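Local structure of uric acid degradation bifunctional protein PucL (Bacillus subtilis, 6A4M) at residues A[92-105]-A[144-156]. The protein probably catalyses two steps of uric acid breakdown, oxidation of urate by its uricase part and decarboxylation of the OHCU intermediate. Sequence-based numbering, arbitrary orientation.
Sequences AHRFLDTYSHMDTI and LKAERSGNTITIT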
ATOM      1  N   ALA A  92      -1.644  18.674   0.622  1.00 31.64           N
ATOM      2  CA  ALA A  92      -0.307  19.263   0.786  1.00 32.51           C
ATOM      3  C   ALA A  92      -0.218  20.637   0.129  1.00 33.29           C
ATOM      4  O   ALA A  92       0.175  21.611   0.772  1.00 33.17           O
ATOM      5  CB  ALA A  92       0.763  18.346   0.212  1.00 32.09           C
ATOM      6  N   HIS A  93      -0.588  20.694  -1.152  1.00 34.41           N
ATOM      7  CA  HIS A  93      -0.614  21.951  -1.919  1.00 34.86           C
ATOM      8  C   HIS A  93      -1.506  23.016  -1.276  1.00 34.91           C
ATOM      9  O   HIS A  93      -1.083  24.164  -1.111  1.00 35.18           O
ATOM     10  CB  HIS A  93      -1.062  21.705  -3.369  1.00 35.18           C
ATOM     11  CG  HIS A  93       0.064  21.386  -4.302  1.00 36.23           C
ATOM     12  ND1 HIS A  93       0.503  22.270  -5.264  1.00 36.82           N
ATOM     13  CD2 HIS A  93       0.850  20.289  -4.413  1.00 37.39           C
ATOM     14  CE1 HIS A  93       1.507  21.729  -5.930  1.00 37.31           C
ATOM     15  NE2 HIS A  93       1.739  20.528  -5.434  1.00 37.04           N
ATOM     16  N   ARG A  94      -2.724  22.624  -0.907  1.00 34.62           N
ATOM     17  CA  ARG A  94      -3.691  23.554  -0.318  1.00 34.80           C
ATOM     18  C   ARG A  94      -3.285  24.061   1.069  1.00 34.81           C
ATOM     19  O   ARG A  94      -3.605  25.200   1.412  1.00 34.96           O
ATOM     20  CB  ARG A  94      -5.103  22.938  -0.274  1.00 34.87           C
ATOM     21  CG  ARG A  94      -5.709  22.559  -1.630  1.00 35.19           C
ATOM     22  CD  ARG A  94      -5.498  23.605  -2.718  1.00 34.89           C
ATOM     23  NE  ARG A  94      -5.993  24.914  -2.292  1.00 35.17           N
ATOM     24  CZ  ARG A  94      -5.582  26.097  -2.758  1.00 34.93           C
ATOM     25  NH1 ARG A  94      -4.648  26.193  -3.704  1.00 34.92           N
ATOM     26  NH2 ARG A  94      -6.129  27.208  -2.269  1.00 35.44           N
ATOM     27  N   PHE A  95      -2.592  23.230   1.853  1.00 34.91           N
ATOM     28  CA  PHE A  95      -2.018  23.669   3.141  1.00 35.10           C
ATOM     29  C   PHE A  95      -0.951  24.750   2.939  1.00 35.60           C
ATOM     30  O   PHE A  95      -0.976  25.783   3.602  1.00 34.99           O
ATOM     31  CB  PHE A  95      -1.399  22.496   3.928  1.00 34.45           C
ATOM     32  CG  PHE A  95      -2.295  21.915   4.991  1.00 33.93           C
ATOM     33  CD1 PHE A  95      -2.767  22.710   6.033  1.00 33.51           C
ATOM     34  CD2 PHE A  95      -2.629  20.562   4.983  1.00 33.74           C
ATOM     35  CE1 PHE A  95      -3.577  22.177   7.025  1.00 33.35           C
ATOM     36  CE2 PHE A  95      -3.439  20.021   5.974  1.00 33.65           C
ATOM     37  CZ  PHE A  95      -3.913  20.830   6.996  1.00 33.48           C
ATOM     38  N   LEU A  96      -0.016  24.493   2.028  1.00 36.55           N
ATOM     39  CA  LEU A  96       1.060  25.443   1.735  1.00 37.74           C
ATOM     40  C   LEU A  96       0.546  26.737   1.091  1.00 38.64           C
ATOM     41  O   LEU A  96       1.041  27.820   1.406  1.00 39.26           O
ATOM     42  CB  LEU A  96       2.128  24.793   0.848  1.00 37.72           C
ATOM     43  CG  LEU A  96       2.915  23.647   1.499  1.00 38.06           C
ATOM     44  CD1 LEU A  96       3.646  22.822   0.448  1.00 38.11           C
ATOM     45  CD2 LEU A  96       3.895  24.167   2.544  1.00 38.37           C
ATOM     46  N   ASP A  97      -0.450  26.625   0.210  1.00 39.09           N
ATOM     47  CA  ASP A  97      -1.030  27.796  -0.461  1.00 39.36           C
ATOM     48  C   ASP A  97      -1.900  28.687   0.437  1.00 40.43           C
ATOM     49  O   ASP A  97      -2.028  29.880   0.153  1.00 40.05           O
ATOM     50  CB  ASP A  97      -1.839  27.373  -1.698  1.00 39.56           C
ATOM     51  CG  ASP A  97      -0.959  26.892  -2.851  1.00 39.63           C
ATOM     52  OD1 ASP A  97       0.255  27.181  -2.868  1.00 40.14           O
ATOM     53  OD2 ASP A  97      -1.498  26.229  -3.761  1.00 39.85           O
ATOM     54  N   THR A  98      -2.495  28.130   1.498  1.00 41.94           N
ATOM     55  CA  THR A  98      -3.385  28.905   2.393  1.00 43.44           C
ATOM     56  C   THR A  98      -2.801  29.281   3.770  1.00 44.79           C
ATOM     57  O   THR A  98      -3.397  30.094   4.477  1.00 43.20           O
ATOM     58  CB  THR A  98      -4.747  28.200   2.592  1.00 43.18           C
ATOM     59  OG1 THR A  98      -4.560  26.929   3.225  1.00 43.61           O
ATOM     60  CG2 THR A  98      -5.451  28.011   1.252  1.00 43.06           C
ATOM     61  N   TYR A  99      -1.657  28.699   4.143  1.00 47.78           N
ATOM     62  CA  TYR A  99      -0.948  29.042   5.385  1.00 50.47           C
ATOM     63  C   TYR A  99       0.468  29.522   5.042  1.00 52.34           C
ATOM     64  O   TYR A  99       1.312  28.725   4.621  1.00 52.71           O
ATOM     65  CB  TYR A  99      -0.877  27.829   6.315  1.00 52.18           C
ATOM     66  CG  TYR A  99      -2.216  27.370   6.862  1.00 54.25           C
ATOM     67  CD1 TYR A  99      -3.048  26.525   6.122  1.00 55.12           C
ATOM     68  CD2 TYR A  99      -2.647  27.767   8.131  1.00 56.43           C
ATOM     69  CE1 TYR A  99      -4.272  26.098   6.623  1.00 56.16           C
ATOM     70  CE2 TYR A  99      -3.871  27.345   8.641  1.00 57.77           C
ATOM     71  CZ  TYR A  99      -4.679  26.510   7.884  1.00 58.01           C
ATOM     72  OH  TYR A  99      -5.891  26.088   8.383  1.00 59.74           O
ATOM     73  N   SER A 100       0.724  30.817   5.233  1.00 53.78           N
ATOM     74  CA  SER A 100       1.972  31.450   4.773  1.00 54.38           C
ATOM     75  C   SER A 100       3.215  31.083   5.585  1.00 54.88           C
ATOM     76  O   SER A 100       4.290  30.882   5.013  1.00 54.07           O
ATOM     77  CB  SER A 100       1.818  32.971   4.751  1.00 54.50           C
ATOM     78  OG  SER A 100       1.403  33.469   6.012  1.00 54.25           O
ATOM     79  N   HIS A 101       3.065  31.007   6.907  1.00 55.99           N
ATOM     80  CA  HIS A 101       4.196  30.728   7.810  1.00 56.47           C
ATOM     81  C   HIS A 101       4.691  29.279   7.753  1.00 56.33           C
ATOM     82  O   HIS A 101       5.824  28.998   8.146  1.00 57.73           O
ATOM     83  CB  HIS A 101       3.839  31.112   9.248  1.00 56.67           C
ATOM     84  CG  HIS A 101       3.582  32.576   9.425  1.00 57.39           C
ATOM     85  ND1 HIS A 101       2.328  33.087   9.684  1.00 57.57           N
ATOM     86  CD2 HIS A 101       4.415  33.641   9.349  1.00 57.40           C
ATOM     87  CE1 HIS A 101       2.403  34.403   9.776  1.00 58.05           C
ATOM     88  NE2 HIS A 101       3.658  34.764   9.577  1.00 58.16           N
ATOM     89  N   MET A 102       3.842  28.374   7.271  1.00 56.09           N
ATOM     90  CA  MET A 102       4.207  26.976   7.050  1.00 55.92           C
ATOM     91  C   MET A 102       5.206  26.847   5.898  1.00 54.94           C
ATOM     92  O   MET A 102       4.932  27.303   4.788  1.00 54.41           O
ATOM     93  CB  MET A 102       2.948  26.169   6.727  1.00 56.56           C
ATOM     94  CG  MET A 102       3.154  24.673   6.570  1.00 57.18           C
ATOM     95  SD  MET A 102       1.696  23.877   5.877  1.00 57.53           S
ATOM     96  CE  MET A 102       0.454  24.318   7.092  1.00 55.78           C
ATOM     97  N   ASP A 103       6.350  26.220   6.175  1.00 54.21           N
ATOM     98  CA  ASP A 103       7.399  25.974   5.173  1.00 54.15           C
ATOM     99  C   ASP A 103       7.477  24.510   4.716  1.00 51.57           C
ATOM    100  O   ASP A 103       7.726  24.245   3.539  1.00 52.11           O
ATOM    101  CB  ASP A 103       8.765  26.416   5.723  1.00 55.56           C
ATOM    102  CG  ASP A 103       8.806  27.899   6.085  1.00 56.92           C
ATOM    103  OD1 ASP A 103       8.144  28.713   5.405  1.00 58.46           O
ATOM    104  OD2 ASP A 103       9.508  28.253   7.055  1.00 58.05           O
ATOM    105  N   THR A 104       7.280  23.573   5.645  1.00 49.05           N
ATOM    106  CA  THR A 104       7.354  22.136   5.368  1.00 46.74           C
ATOM    107  C   THR A 104       6.052  21.445   5.782  1.00 43.85           C
ATOM    108  O   THR A 104       5.376  21.888   6.718  1.00 44.70           O
ATOM    109  CB  THR A 104       8.524  21.490   6.142  1.00 47.53           C
ATOM    110  OG1 THR A 104       9.699  22.293   5.998  1.00 48.40           O
ATOM    111  CG2 THR A 104       8.825  20.085   5.621  1.00 49.46           C
ATOM    112  N   ILE A 105       5.707  20.370   5.075  1.00 39.68           N
ATOM    113  CA  ILE A 105       4.582  19.510   5.453  1.00 37.76           C
ATOM    114  C   ILE A 105       4.876  18.047   5.100  1.00 36.30           C
ATOM    115  O   ILE A 105       5.331  17.751   3.997  1.00 35.43           O
ATOM    116  CB  ILE A 105       3.242  19.974   4.820  1.00 37.16           C
ATOM    117  CG1 ILE A 105       2.073  19.120   5.337  1.00 37.31           C
ATOM    118  CG2 ILE A 105       3.292  19.939   3.296  1.00 36.78           C
ATOM    119  CD1 ILE A 105       0.710  19.737   5.100  1.00 37.48           C
ATOM    120  N   LEU A 144       3.866  11.575   1.732  1.00 34.71           N
ATOM    121  CA  LEU A 144       4.211  12.695   0.867  1.00 35.82           C
ATOM    122  C   LEU A 144       4.826  13.803   1.699  1.00 37.02           C
ATOM    123  O   LEU A 144       4.235  14.229   2.693  1.00 36.04           O
ATOM    124  CB  LEU A 144       2.966  13.225   0.159  1.00 36.22           C
ATOM    125  CG  LEU A 144       3.164  14.388  -0.821  1.00 36.16           C
ATOM    126  CD1 LEU A 144       3.906  13.930  -2.065  1.00 36.57           C
ATOM    127  CD2 LEU A 144       1.825  14.984  -1.201  1.00 36.32           C
ATOM    128  N   LYS A 145       6.004  14.267   1.282  1.00 39.95           N
ATOM    129  CA  LYS A 145       6.676  15.391   1.923  1.00 42.17           C
ATOM    130  C   LYS A 145       6.877  16.502   0.893  1.00 44.15           C
ATOM    131  O   LYS A 145       7.454  16.260  -0.170  1.00 44.72           O
ATOM    132  CB  LYS A 145       8.015  14.950   2.522  1.00 43.05           C
ATOM    133  CG  LYS A 145       8.389  15.748   3.757  1.00 44.49           C
ATOM    134  CD  LYS A 145       9.876  15.759   4.073  1.00 45.32           C
ATOM    135  CE  LYS A 145      10.183  16.802   5.144  1.00 45.92           C
ATOM    136  NZ  LYS A 145      11.445  16.524   5.881  1.00 46.02           N
ATOM    137  N   ALA A 146       6.397  17.707   1.210  1.00 45.82           N
ATOM    138  CA  ALA A 146       6.484  18.862   0.313  1.00 47.29           C
ATOM    139  C   ALA A 146       7.043  20.088   1.037  1.00 49.93           C
ATOM    140  O   ALA A 146       6.737  20.316   2.210  1.00 47.54           O
ATOM    141  CB  ALA A 146       5.118  19.173  -0.271  1.00 46.75           C
ATOM    142  N   GLU A 147       7.855  20.871   0.322  1.00 55.40           N
ATOM    143  CA  GLU A 147       8.521  22.060   0.872  1.00 59.48           C
ATOM    144  C   GLU A 147       8.231  23.310   0.047  1.00 62.53           C
ATOM    145  O   GLU A 147       7.838  23.225  -1.118  1.00 61.90           O
ATOM    146  CB  GLU A 147      10.038  21.841   0.936  1.00 60.71           C
ATOM    147  CG  GLU A 147      10.504  21.079   2.168  1.00 62.25           C
ATOM    148  CD  GLU A 147      12.000  20.798   2.176  1.00 63.74           C
ATOM    149  OE1 GLU A 147      12.780  21.596   1.607  1.00 62.57           O
ATOM    150  OE2 GLU A 147      12.399  19.769   2.766  1.00 65.02           O
ATOM    151  N   ARG A 148       8.437  24.465   0.677  1.00 67.83           N
ATOM    152  CA  ARG A 148       8.361  25.765   0.014  1.00 71.77           C
ATOM    153  C   ARG A 148       9.769  26.179  -0.424  1.00 75.24           C
ATOM    154  O   ARG A 148      10.645  26.376   0.422  1.00 76.76           O
ATOM    155  CB  ARG A 148       7.777  26.806   0.976  1.00 72.36           C
ATOM    156  CG  ARG A 148       7.441  28.145   0.338  1.00 72.35           C
ATOM    157  CD  ARG A 148       7.066  29.183   1.385  1.00 72.21           C
ATOM    158  NE  ARG A 148       5.895  28.800   2.179  1.00 71.45           N
ATOM    159  CZ  ARG A 148       4.627  28.819   1.755  1.00 70.09           C
ATOM    160  NH1 ARG A 148       4.311  29.191   0.513  1.00 69.69           N
ATOM    161  NH2 ARG A 148       3.654  28.451   2.587  1.00 68.95           N
ATOM    162  N   SER A 149       9.986  26.293  -1.737  1.00 79.16           N
ATOM    163  CA  SER A 149      11.278  26.739  -2.287  1.00 82.31           C
ATOM    164  C   SER A 149      11.144  27.165  -3.765  1.00 83.47           C
ATOM    165  O   SER A 149      10.983  26.304  -4.632  1.00 82.84           O
ATOM    166  CB  SER A 149      12.343  25.640  -2.160  1.00 82.72           C
ATOM    167  OG  SER A 149      12.106  24.573  -3.061  1.00 82.90           O
ATOM    168  N   GLY A 150      11.172  28.463  -4.079  1.00 84.05           N
ATOM    169  CA  GLY A 150      11.083  29.580  -3.125  1.00 83.82           C
ATOM    170  C   GLY A 150      10.180  30.617  -3.751  1.00 83.18           C
ATOM    171  O   GLY A 150      10.561  31.778  -3.906  1.00 85.87           O
ATOM    172  N   ASN A 151       8.952  30.176  -4.021  1.00 80.60           N
ATOM    173  CA  ASN A 151       8.026  30.714  -5.043  1.00 80.01           C
ATOM    174  C   ASN A 151       7.268  29.560  -5.735  1.00 78.46           C
ATOM    175  O   ASN A 151       6.245  29.790  -6.387  1.00 79.07           O
ATOM    176  CB  ASN A 151       8.715  31.572  -6.126  1.00 81.25           C
ATOM    177  CG  ASN A 151       7.728  32.378  -6.945  1.00 81.26           C
ATOM    178  OD1 ASN A 151       7.583  32.180  -8.151  1.00 80.84           O
ATOM    179  ND2 ASN A 151       7.030  33.284  -6.283  1.00 79.36           N
ATOM    180  N   THR A 152       7.791  28.335  -5.624  1.00 75.68           N
ATOM    181  CA  THR A 152       7.090  27.123  -6.062  1.00 71.83           C
ATOM    182  C   THR A 152       7.160  26.034  -4.981  1.00 68.49           C
ATOM    183  O   THR A 152       8.038  26.059  -4.110  1.00 68.96           O
ATOM    184  CB  THR A 152       7.651  26.596  -7.405  1.00 71.31           C
ATOM    185  OG1 THR A 152       6.916  25.437  -7.818  1.00 70.97           O
ATOM    186  CG2 THR A 152       9.146  26.247  -7.308  1.00 71.24           C
ATOM    187  N   ILE A 153       6.224  25.089  -5.052  1.00 63.21           N
ATOM    188  CA  ILE A 153       6.152  23.964  -4.118  1.00 59.92           C
ATOM    189  C   ILE A 153       6.915  22.779  -4.717  1.00 57.95           C
ATOM    190  O   ILE A 153       6.646  22.373  -5.850  1.00 57.29           O
ATOM    191  CB  ILE A 153       4.682  23.583  -3.809  1.00 58.70           C
ATOM    192  CG1 ILE A 153       3.979  24.736  -3.072  1.00 58.36           C
ATOM    193  CG2 ILE A 153       4.605  22.305  -2.973  1.00 58.47           C
ATOM    194  CD1 ILE A 153       2.469  24.725  -3.189  1.00 58.68           C
ATOM    195  N   THR A 154       7.857  22.231  -3.947  1.00 55.77           N
ATOM    196  CA  THR A 154       8.685  21.099  -4.380  1.00 54.41           C
ATOM    197  C   THR A 154       8.385  19.864  -3.520  1.00 53.42           C
ATOM    198  O   THR A 154       8.198  19.979  -2.307  1.00 52.24           O
ATOM    199  CB  THR A 154      10.202  21.435  -4.355  1.00 54.19           C
ATOM    200  OG1 THR A 154      10.954  20.301  -4.803  1.00 54.91           O
ATOM    201  CG2 THR A 154      10.698  21.838  -2.962  1.00 54.36           C
ATOM    202  N   ILE A 155       8.327  18.697  -4.165  1.00 51.81           N
ATOM    203  CA  ILE A 155       8.119  17.421  -3.482  1.00 50.35           C
ATOM    204  C   ILE A 155       9.484  16.852  -3.088  1.00 49.83           C
ATOM    205  O   ILE A 155      10.295  16.531  -3.957  1.00 48.78           O
ATOM    206  CB  ILE A 155       7.370  16.407  -4.383  1.00 50.28           C
ATOM    207  CG1 ILE A 155       6.033  16.982  -4.884  1.00 49.91           C
ATOM    208  CG2 ILE A 155       7.161  15.079  -3.656  1.00 50.90           C
ATOM    209  CD1 ILE A 155       5.078  17.427  -3.796  1.00 50.37           C
ATOM    210  N   THR A 156       9.721  16.715  -1.783  1.00 50.41           N
ATOM    211  CA  THR A 156      11.025  16.251  -1.256  1.00 50.85           C
ATOM    212  C   THR A 156      11.066  14.724  -1.118  1.00 50.46           C
ATOM    213  O   THR A 156      12.107  14.102  -1.362  1.00 50.55           O
ATOM    214  CB  THR A 156      11.479  16.949   0.075  1.00 52.43           C
ATOM    215  OG1 THR A 156      12.085  15.989   0.953  1.00 54.67           O
ATOM    216  CG2 THR A 156      10.348  17.634   0.840  1.00 53.37           C
TER
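R148 reaches from the end of strand 144-148 into the turn that follows helix 92-98. R148 NH2 donates to L96 O (2.9 Å) and to M102 O (2.8 Å). R148 NE donates to M102 O, at a less straight 138°, so R148 grips this one oxygen side-on, with two nitrogens. The chain leaves with CG anti to the backbone N (chi1 -171°) and bends at chi3, which turns the flat group toward the carbonyls. D103 OD1 adds a long salt bridge to R148 NE, its carboxylate almost perpendicular to the guanidinium. A leucine in place of R148 would probably leave the carbonyls of L96 and M102 without these donors and the turn less firmly held.

Backbone bonds join the start of strand 104-121 to 144-148 in antiparallel register. I105 N donates to A146 O and A146 N to I105 O, both at 3.0 Å. T104 and E147 are the adjacent non-hydrogen-bonded pair. R148 N donates to D103 O.

Apolar contacts lie under the helix. L96 CD1 touches I153 CG2 (3.6 Å) and A146 CB (4.0 Å). I153 CG2 lies over one face of the H93 ring, near its rim. A92 CB meets L144 CD2 at 3.8 Å.

Helix 84-98 packs on the hairpin of 139-148 and 153-169, and strand 104-121 pairs with 139-148, consistent with the tunnelling fold of uricases. F95 stacks on F71 of helix 64-78.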